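Local coordinates for protein SSD1 (Saccharomyces cerevisiae S288C, PDB 7AM1) that binds the untranslated regions of mRNAs and represses their translation, as a non-enzymatic pseudonuclease of the RNase II family, at residues Thr566-Leu571 against His673-Ala678; Tyr657-Ala662 against Tyr667-Val672. All coordinates share one frame; numbering follows the deposited sequence.

Contact 1: residues Thr566-Leu571 against His673-Ala678; sequences TKLGDL and HRQLKA
Leu568 and Gln675 meet between two helices of the RNB domain, where the end of helix 544-568 comes up beside helix 668-681. Leu568, in the last turn of the first helix, reaches across with one branch: CD1 lies 3.6 Å from Gln675 CB and 3.8 Å from Gln675 CG, so a methyl group rests on the aliphatic part of the glutamine, the two side chains meeting at an angle. Both residues leave their backbones in the same sense, with CG beside the backbone N (chi1 -67° for Leu568, -72° for Gln675). Beyond CG the glutamine runs extended, and this carries its amide past the leucine to the chain that follows helix 544-568. Gly569 takes the backbone out of the helix with a positive phi, and the short 3-10 turn at Asp570 and Leu571 then brings a carbonyl round to the amide. The turn is also tied down by backbone hydrogen bonding of Asp570 to Gly640. Leu571 offers this backbone oxygen while its side chain leads off toward Met689 of helix 689-725 and Tyr685. The buried amide is gripped at both ends. Its OE1 accepts a hydrogen bond from the backbone N of Leu573, its strongest partner, and NE2 is bonded to Tyr685 OH as well, an arrangement that should fix which way round the amide lies. Across the contact itself, Gln675 NE2 approaches Leu571 O to 2.7 Å, but the bond is bent to 124° at the hydrogen and counts as weak.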
loop_
_atom_site.group_PDB
_atom_site.type_symbol
_atom_site.label_atom_id
_atom_site.label_comp_id
_atom_site.label_asym_id
_atom_site.label_seq_id
_atom_site.Cartn_x
_atom_site.Cartn_y
_atom_site.Cartn_z
ATOM N N THR A 566 10.462 -21.934 17.934
ATOM C CA THR A 566 10.612 -23.104 18.791
ATOM C C THR A 566 12.025 -23.215 19.350
ATOM O O THR A 566 12.201 -23.488 20.542
ATOM C CB THR A 566 10.238 -24.372 18.026
ATOM O OG1 THR A 566 8.822 -24.394 17.818
ATOM C CG2 THR A 566 10.658 -25.613 18.812
ATOM N N LYS A 567 13.044 -22.981 18.522
ATOM C CA LYS A 567 14.422 -23.182 18.964
ATOM C C LYS A 567 15.030 -21.930 19.591
ATOM O O LYS A 567 15.694 -22.029 20.632
ATOM C CB LYS A 567 15.283 -23.651 17.785
ATOM N N LEU A 568 14.838 -20.755 18.979
ATOM C CA LEU A 568 15.433 -19.523 19.485
ATOM C C LEU A 568 14.511 -18.740 20.412
ATOM O O LEU A 568 14.984 -17.843 21.116
ATOM C CB LEU A 568 15.846 -18.588 18.346
ATOM C CG LEU A 568 16.978 -19.028 17.422
ATOM C CD1 LEU A 568 17.398 -17.843 16.552
ATOM C CD2 LEU A 568 18.154 -19.578 18.213
ATOM N N GLY A 569 13.220 -19.038 20.409
ATOM C CA GLY A 569 12.310 -18.403 21.346
ATOM C C GLY A 569 12.330 -16.888 21.252
ATOM O O GLY A 569 12.107 -16.309 20.186
ATOM N N ASP A 570 12.643 -16.239 22.379
ATOM C CA ASP A 570 12.441 -14.802 22.528
ATOM C C ASP A 570 13.235 -13.956 21.540
ATOM O O ASP A 570 12.890 -12.786 21.339
ATOM C CB ASP A 570 12.807 -14.380 23.956
ATOM C CG ASP A 570 11.748 -14.757 24.969
ATOM O OD1 ASP A 570 10.699 -15.292 24.564
ATOM O OD2 ASP A 570 11.958 -14.495 26.172
ATOM N N LEU A 571 14.269 -14.503 20.909
ATOM C CA LEU A 571 15.067 -13.729 19.964
ATOM C C LEU A 571 14.587 -13.850 18.516
ATOM O O LEU A 571 15.139 -13.175 17.639
ATOM C CB LEU A 571 16.542 -14.145 20.057
ATOM C CG LEU A 571 17.245 -13.887 21.395
ATOM C CD1 LEU A 571 18.727 -14.242 21.285
ATOM C CD2 LEU A 571 17.073 -12.453 21.875
ATOM N N HIS A 673 17.395 -15.505 8.049
ATOM C CA HIS A 673 18.277 -16.544 7.528
ATOM C C HIS A 673 19.402 -16.860 8.508
ATOM O O HIS A 673 19.729 -18.031 8.737
ATOM C CB HIS A 673 18.851 -16.120 6.178
ATOM C CG HIS A 673 17.902 -16.303 5.036
ATOM N ND1 HIS A 673 18.329 -16.562 3.752
ATOM C CD2 HIS A 673 16.550 -16.252 4.981
ATOM C CE1 HIS A 673 17.280 -16.672 2.957
ATOM N NE2 HIS A 673 16.189 -16.486 3.676
ATOM N N ARG A 674 20.008 -15.829 9.102
ATOM C CA ARG A 674 21.066 -16.073 10.074
ATOM C C ARG A 674 20.522 -16.755 11.320
ATOM O O ARG A 674 21.199 -17.608 11.906
ATOM C CB ARG A 674 21.763 -14.759 10.424
ATOM C CG ARG A 674 22.463 -14.127 9.226
ATOM C CD ARG A 674 23.462 -13.051 9.628
ATOM N NE ARG A 674 24.383 -12.743 8.533
ATOM C CZ ARG A 674 24.239 -11.737 7.672
ATOM N NH1 ARG A 674 23.206 -10.908 7.761
ATOM N NH2 ARG A 674 25.140 -11.560 6.715
ATOM N N GLN A 675 19.292 -16.424 11.718
ATOM C CA GLN A 675 18.667 -17.118 12.837
ATOM C C GLN A 675 18.402 -18.581 12.503
ATOM O O GLN A 675 18.623 -19.463 13.342
ATOM C CB GLN A 675 17.371 -16.408 13.226
ATOM C CG GLN A 675 17.614 -15.083 13.924
ATOM C CD GLN A 675 16.351 -14.462 14.496
ATOM O OE1 GLN A 675 15.239 -14.897 14.198
ATOM N NE2 GLN A 675 16.520 -13.427 15.316
ATOM N N LEU A 676 17.938 -18.863 11.285
ATOM C CA LEU A 676 17.668 -20.246 10.910
ATOM C C LEU A 676 18.950 -21.069 10.882
ATOM O O LEU A 676 18.970 -22.213 11.352
ATOM C CB LEU A 676 16.975 -20.305 9.550
ATOM C CG LEU A 676 16.653 -21.716 9.037
ATOM C CD1 LEU A 676 15.715 -22.436 9.993
ATOM C CD2 LEU A 676 16.072 -21.659 7.636
ATOM N N LYS A 677 20.032 -20.503 10.345
ATOM C CA LYS A 677 21.289 -21.238 10.293
ATOM C C LYS A 677 21.789 -21.585 11.689
ATOM O O LYS A 677 22.290 -22.694 11.914
ATOM C CB LYS A 677 22.337 -20.428 9.538
ATOM C CG LYS A 677 22.023 -20.248 8.069
ATOM C CD LYS A 677 23.229 -19.714 7.335
ATOM C CE LYS A 677 22.862 -19.223 5.964
ATOM N NZ LYS A 677 23.998 -18.495 5.347
ATOM N N ALA A 678 21.665 -20.653 12.640
ATOM C CA ALA A 678 22.005 -20.960 14.027
ATOM C C ALA A 678 21.203 -22.153 14.531
ATOM O O ALA A 678 21.751 -23.077 15.142
ATOM C CB ALA A 678 21.768 -19.739 14.916
#

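Contact 2: residues Tyr657-Ala662 against Tyr667-Val672; sequences YTHFTA and YADHVV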
loop_
_atom_site.group_PDB
_atom_site.type_symbol
_atom_site.label_atom_id
_atom_site.label_comp_id
_atom_site.label_asym_id
_atom_site.label_seq_id
_atom_site.Cartn_x
_atom_site.Cartn_y
_atom_site.Cartn_z
ATOM N N TYR A 657 4.233 -16.169 11.897
ATOM C CA TYR A 657 4.709 -15.874 10.554
ATOM C C TYR A 657 6.040 -15.149 10.664
ATOM O O TYR A 657 6.390 -14.607 11.716
ATOM C CB TYR A 657 3.676 -15.035 9.779
ATOM C CG TYR A 657 3.824 -15.065 8.272
ATOM C CD1 TYR A 657 3.675 -16.258 7.567
ATOM C CD2 TYR A 657 4.063 -13.901 7.547
ATOM C CE1 TYR A 657 3.804 -16.301 6.196
ATOM C CE2 TYR A 657 4.188 -13.934 6.166
ATOM C CZ TYR A 657 4.054 -15.143 5.498
ATOM O OH TYR A 657 4.174 -15.202 4.126
ATOM N N THR A 658 6.780 -15.166 9.562
ATOM C CA THR A 658 7.961 -14.330 9.400
ATOM C C THR A 658 8.258 -14.226 7.910
ATOM O O THR A 658 7.493 -14.715 7.071
ATOM C CB THR A 658 9.169 -14.872 10.172
ATOM O OG1 THR A 658 10.212 -13.886 10.147
ATOM C CG2 THR A 658 9.691 -16.162 9.557
ATOM N N HIS A 659 9.383 -13.597 7.580
ATOM C CA HIS A 659 9.792 -13.389 6.199
ATOM C C HIS A 659 11.131 -14.064 5.952
ATOM O O HIS A 659 12.144 -13.699 6.561
ATOM C CB HIS A 659 9.860 -11.900 5.867
ATOM C CG HIS A 659 8.555 -11.337 5.406
ATOM N ND1 HIS A 659 8.391 -10.007 5.089
ATOM C CD2 HIS A 659 7.353 -11.926 5.192
ATOM C CE1 HIS A 659 7.142 -9.796 4.717
ATOM N NE2 HIS A 659 6.492 -10.946 4.763
ATOM N N PHE A 660 11.122 -15.036 5.041
ATOM C CA PHE A 660 12.271 -15.871 4.721
ATOM C C PHE A 660 12.497 -16.024 3.224
ATOM O O PHE A 660 13.639 -16.281 2.823
ATOM C CB PHE A 660 12.082 -17.256 5.374
ATOM C CG PHE A 660 12.927 -18.364 4.793
ATOM C CD1 PHE A 660 14.170 -18.665 5.334
ATOM C CD2 PHE A 660 12.448 -19.152 3.756
ATOM C CE1 PHE A 660 14.937 -19.703 4.820
ATOM C CE2 PHE A 660 13.211 -20.191 3.238
ATOM C CZ PHE A 660 14.455 -20.467 3.773
ATOM N N THR A 661 11.480 -15.794 2.386
ATOM C CA THR A 661 11.490 -16.211 0.989
ATOM C C THR A 661 11.994 -15.153 0.009
ATOM O O THR A 661 11.984 -15.412 -1.200
ATOM C CB THR A 661 10.073 -16.643 0.554
ATOM O OG1 THR A 661 9.108 -15.676 1.000
ATOM C CG2 THR A 661 9.710 -18.026 1.112
ATOM N N ALA A 662 12.434 -13.980 0.467
ATOM C CA ALA A 662 12.832 -12.900 -0.442
ATOM C C ALA A 662 14.039 -12.143 0.102
ATOM O O ALA A 662 14.003 -10.921 0.273
ATOM C CB ALA A 662 11.655 -11.956 -0.696
ATOM N N TYR A 667 15.686 -6.976 3.797
ATOM C CA TYR A 667 16.772 -7.223 4.735
ATOM C C TYR A 667 16.317 -8.024 5.950
ATOM O O TYR A 667 17.129 -8.732 6.551
ATOM C CB TYR A 667 17.404 -5.916 5.219
ATOM C CG TYR A 667 18.639 -6.176 6.044
ATOM C CD1 TYR A 667 19.869 -6.382 5.434
ATOM C CD2 TYR A 667 18.570 -6.267 7.428
ATOM C CE1 TYR A 667 21.000 -6.646 6.180
ATOM C CE2 TYR A 667 19.695 -6.531 8.183
ATOM C CZ TYR A 667 20.906 -6.720 7.555
ATOM O OH TYR A 667 22.026 -6.981 8.306
ATOM N N ALA A 668 15.043 -7.923 6.340
ATOM C CA ALA A 668 14.563 -8.721 7.462
ATOM C C ALA A 668 14.861 -10.199 7.239
ATOM O O ALA A 668 15.228 -10.920 8.175
ATOM C CB ALA A 668 13.063 -8.505 7.663
ATOM N N ASP A 669 14.724 -10.661 5.992
ATOM C CA ASP A 669 15.009 -12.053 5.668
ATOM C C ASP A 669 16.456 -12.416 5.970
ATOM O O ASP A 669 16.746 -13.572 6.304
ATOM C CB ASP A 669 14.686 -12.322 4.196
ATOM C CG ASP A 669 13.203 -12.178 3.887
ATOM O OD1 ASP A 669 12.624 -11.142 4.273
ATOM O OD2 ASP A 669 12.620 -13.082 3.250
ATOM N N HIS A 670 17.381 -11.458 5.849
ATOM C CA HIS A 670 18.770 -11.731 6.203
ATOM C C HIS A 670 18.880 -12.122 7.668
ATOM O O HIS A 670 19.542 -13.106 8.012
ATOM C CB HIS A 670 19.652 -10.517 5.914
ATOM C CG HIS A 670 19.856 -10.252 4.457
ATOM N ND1 HIS A 670 21.079 -9.894 3.931
ATOM C CD2 HIS A 670 18.994 -10.294 3.413
ATOM C CE1 HIS A 670 20.961 -9.726 2.627
ATOM N NE2 HIS A 670 19.707 -9.963 2.286
ATOM N N VAL A 671 18.240 -11.351 8.549
ATOM C CA VAL A 671 18.238 -11.684 9.970
ATOM C C VAL A 671 17.619 -13.058 10.185
ATOM O O VAL A 671 18.153 -13.896 10.920
ATOM C CB VAL A 671 17.495 -10.600 10.772
ATOM C CG1 VAL A 671 17.516 -10.932 12.252
ATOM C CG2 VAL A 671 18.104 -9.221 10.518
ATOM N N VAL A 672 16.477 -13.308 9.542
ATOM C CA VAL A 672 15.812 -14.599 9.680
ATOM C C VAL A 672 16.706 -15.724 9.170
ATOM O O VAL A 672 16.775 -16.801 9.774
ATOM C CB VAL A 672 14.456 -14.578 8.951
ATOM C CG1 VAL A 672 13.845 -15.978 8.899
ATOM C CG2 VAL A 672 13.509 -13.592 9.622
#
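Thr658 comes first, meeting Val672 tip to tip: Thr658 OG1 lies 3.4 Å from Val672 CG2. The threonine hydroxyl is swung opposite the backbone N (chi1 -170°), and its polar partner is Leu573 O. The segment lies within a sequence that fits the RNase II family signature, which runs on into the helix carrying Asp669. At His659, CB sits 3.3 Å from Asp669 OD1, while the imidazole leads off to Tyr636 OH through ND1 and to Asp529 through NE2. The His659 carbonyl instead faces the helix: Asp669 CA donates a CH...O contact to His659 O at 3.4 Å, and the methyl-bearing side of Val672 packs against the same oxygen. Phe660 turns its ring from the helix, leaving CB 4.1 Å from Val672 CG1, which comes in at the ring edge near its plane; its backbone N is bonded to Asn557 OD1. Here the chain curls round the aspartate carboxylate. Thr661 N comes close to it at too poor an angle to bond, and the threonine hydroxyl is held by Asn557. The bond itself forms one residue on, where Ala662 N points at Asp669 OD2 over 2.9 Å, nearly straight at 166° but 41° above the carboxylate plane. Arg666 makes a salt bridge to that same oxygen, so OD2 is gripped by both a backbone N-H and a guanidinium. The loop is thus wedged between the start of helix 668-681 and helix 544-568, with Phe660 on Val556 and Val560, while His659 and Val672 touch strand 573-576 and Lys703 of helix 689-725 reaches His659.

How the contacts relate
Contact 2 is nested within the chain loop that contact 1 closes, their centres about 12 Å apart, and helix 668-681 serves both: Asp669 and Val672 in its opening turn or so meet 657-662, and Gln675 further on meets 566-571. The two join directly where His673 NE2 makes a hydrogen bond to Phe660 O at 2.7 Å. Their rings also meet, with planes at about 40°, and Leu676 CD2 packs 3.6 Å from Phe660 CE1. Leu573 is shared as well, its N bonded to Gln675 and its O to Thr658. In this pseudonuclease both contacts lie in the RNB domain, the domain that houses the nuclease site in active relatives.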